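Local coordinates for protein ribulose bisphosphate carboxylase (Pyrococcus horikoshii, PDB 2D69) that probably catalyses the addition of carbon dioxide and water to ribulose 1,5-bisphosphate, giving two molecules of 3-phosphoglycerate, in an archaeal AMP degradation pathway, at residues 125-130 / 336-341. Residues are numbered along the deposited sequence; the frame is centred on the assembly and turned at random.
Sequences PPYEYL and KWEHIR
Leu130 lays its CD2 methyl over one face of the Trp337 indole. This CH-pi contact puts Leu130 CD2 3.9 Å from the centroid of the five-membered ring of Trp337. Leu130 CD1 lies by the six-membered ring at Trp337 CZ2 and also reaches Ile340 CG1 at 4.1 Å. With CG anti to the backbone N (chi1 -174°), Leu130 carries that atom toward the loop, 4.0 Å from His339 CE1. Pro125 comes to the indole at its edge instead, Pro125 CG lying 3.6 Å from Trp337 CZ2. Helix 295-305 adds Met304, which touches both Leu130 and Trp337.

The Glu338 carboxylate meets the edge of the Tyr127 ring, with Glu338 CD 3.7 Å from Tyr127 CD1. The two planes are 77° apart. Arg67 of a second subunit forms a salt bridge with Glu338 OE1 and also packs on Tyr127. Were Glu338 an alanine, that arginine would probably lose this charge partner, and the CD1-CE1 edge of Tyr127 the carboxylate beside it.

Polar links run through His339. Its NE2 is hydrogen-bonded to Phe133 O. A weak, bent secondary bond joins His339 NE2 to Leu130 O (3.4 Å, 127°). A water lies 2.7 Å from Tyr127 OH and accepts a weak bond from His339 ND1.

A type II' turn presents Trp337, Glu338, His339 and Ile340. It lies between helix 323-334 and strand 344-348 of the alpha/beta barrel, and here the barrel meets the short helix following the N-terminal domain's sheet, an interdomain contact within one RuBisCO large subunit.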
# COMPACT_ATOMS: atom_id res chain seq x y z
N PRO A 125 -12.99 26.64 -28.80
CA PRO A 125 -12.87 25.18 -28.91
C PRO A 125 -14.12 24.51 -29.44
O PRO A 125 -15.19 24.77 -28.95
CB PRO A 125 -12.54 24.75 -27.48
CG PRO A 125 -13.24 25.86 -26.59
CD PRO A 125 -13.10 27.10 -27.42
N PRO A 126 -13.99 23.60 -30.41
CA PRO A 126 -15.16 22.84 -30.89
C PRO A 126 -15.65 21.87 -29.82
O PRO A 126 -14.96 21.64 -28.81
CB PRO A 126 -14.63 22.10 -32.11
CG PRO A 126 -13.09 22.01 -31.86
CD PRO A 126 -12.76 23.24 -31.13
N TYR A 127 -16.84 21.34 -30.03
CA TYR A 127 -17.49 20.48 -29.00
C TYR A 127 -16.57 19.30 -28.63
O TYR A 127 -16.45 18.95 -27.46
CB TYR A 127 -18.86 20.00 -29.48
CG TYR A 127 -19.63 19.28 -28.37
CD1 TYR A 127 -20.39 19.99 -27.44
CD2 TYR A 127 -19.56 17.92 -28.24
CE1 TYR A 127 -21.05 19.33 -26.43
CE2 TYR A 127 -20.19 17.27 -27.19
CZ TYR A 127 -20.95 17.98 -26.32
OH TYR A 127 -21.61 17.30 -25.33
N GLU A 128 -15.89 18.72 -29.61
CA GLU A 128 -15.13 17.52 -29.40
C GLU A 128 -13.82 17.83 -28.69
O GLU A 128 -13.21 16.91 -28.17
CB GLU A 128 -14.90 16.73 -30.71
CG GLU A 128 -16.13 15.96 -31.22
CD GLU A 128 -16.65 14.90 -30.25
OE1 GLU A 128 -17.88 14.94 -29.97
OE2 GLU A 128 -15.87 14.01 -29.80
N TYR A 129 -13.39 19.09 -28.68
CA TYR A 129 -12.29 19.53 -27.79
C TYR A 129 -12.82 19.79 -26.36
O TYR A 129 -12.28 19.31 -25.36
CB TYR A 129 -11.60 20.79 -28.36
CG TYR A 129 -10.27 21.01 -27.70
CD1 TYR A 129 -9.12 20.40 -28.17
CD2 TYR A 129 -10.19 21.76 -26.54
CE1 TYR A 129 -7.92 20.55 -27.49
CE2 TYR A 129 -8.99 21.94 -25.87
CZ TYR A 129 -7.87 21.35 -26.32
OH TYR A 129 -6.73 21.52 -25.56
N LEU A 130 -13.90 20.54 -26.30
CA LEU A 130 -14.40 21.10 -25.06
C LEU A 130 -14.96 20.01 -24.17
O LEU A 130 -14.93 20.13 -22.92
CB LEU A 130 -15.52 22.11 -25.39
CG LEU A 130 -16.10 22.92 -24.23
CD1 LEU A 130 -15.01 23.63 -23.51
CD2 LEU A 130 -17.16 23.95 -24.72
N LYS A 336 -23.79 30.94 -20.81
CA LYS A 336 -24.05 29.55 -21.11
C LYS A 336 -23.00 29.09 -22.12
O LYS A 336 -22.72 29.78 -23.06
CB LYS A 336 -25.46 29.41 -21.66
CG LYS A 336 -26.20 28.11 -21.23
CD LYS A 336 -25.46 26.85 -21.71
CE LYS A 336 -26.28 25.52 -21.49
NZ LYS A 336 -25.77 24.44 -22.35
N TRP A 337 -22.36 27.93 -21.86
CA TRP A 337 -21.29 27.43 -22.68
C TRP A 337 -21.27 25.93 -22.56
O TRP A 337 -20.46 25.36 -21.83
CB TRP A 337 -19.96 28.01 -22.22
CG TRP A 337 -18.86 27.78 -23.14
CD1 TRP A 337 -18.96 27.61 -24.47
CD2 TRP A 337 -17.45 27.73 -22.84
NE1 TRP A 337 -17.72 27.46 -25.03
CE2 TRP A 337 -16.77 27.53 -24.06
CE3 TRP A 337 -16.69 27.85 -21.67
CZ2 TRP A 337 -15.38 27.46 -24.15
CZ3 TRP A 337 -15.31 27.77 -21.76
CH2 TRP A 337 -14.66 27.56 -23.00
N GLU A 338 -22.19 25.30 -23.29
CA GLU A 338 -22.40 23.87 -23.21
C GLU A 338 -22.54 23.41 -21.76
O GLU A 338 -23.29 23.99 -21.01
CB GLU A 338 -21.29 23.12 -23.96
CG GLU A 338 -21.06 23.57 -25.42
CD GLU A 338 -22.12 23.13 -26.42
OE1 GLU A 338 -23.08 22.49 -26.03
OE2 GLU A 338 -22.00 23.42 -27.61
N HIS A 339 -21.81 22.36 -21.38
CA HIS A 339 -21.81 21.80 -20.01
C HIS A 339 -20.92 22.57 -18.98
O HIS A 339 -20.93 22.22 -17.78
CB HIS A 339 -21.31 20.34 -20.03
CG HIS A 339 -19.94 20.21 -20.63
ND1 HIS A 339 -19.71 20.42 -21.97
CD2 HIS A 339 -18.72 19.99 -20.07
CE1 HIS A 339 -18.41 20.32 -22.22
NE2 HIS A 339 -17.79 20.06 -21.09
N ILE A 340 -20.15 23.56 -19.44
CA ILE A 340 -19.28 24.32 -18.56
C ILE A 340 -20.08 25.29 -17.68
O ILE A 340 -20.72 26.21 -18.16
CB ILE A 340 -18.27 25.07 -19.34
CG1 ILE A 340 -17.51 24.12 -20.30
CG2 ILE A 340 -17.34 25.80 -18.44
CD1 ILE A 340 -16.67 23.05 -19.68
N ARG A 341 -20.04 25.06 -16.39
CA ARG A 341 -20.81 25.90 -15.45
C ARG A 341 -20.30 27.34 -15.45
O ARG A 341 -19.09 27.60 -15.80
CB ARG A 341 -20.74 25.28 -14.06
CG ARG A 341 -21.72 24.13 -13.80
CD ARG A 341 -21.39 23.41 -12.48
NE ARG A 341 -22.07 22.15 -12.29
CZ ARG A 341 -21.69 20.94 -12.75
NH1 ARG A 341 -20.56 20.75 -13.44
NH2 ARG A 341 -22.44 19.90 -12.49
O HOH W 1 -21.86 19.05 -23.27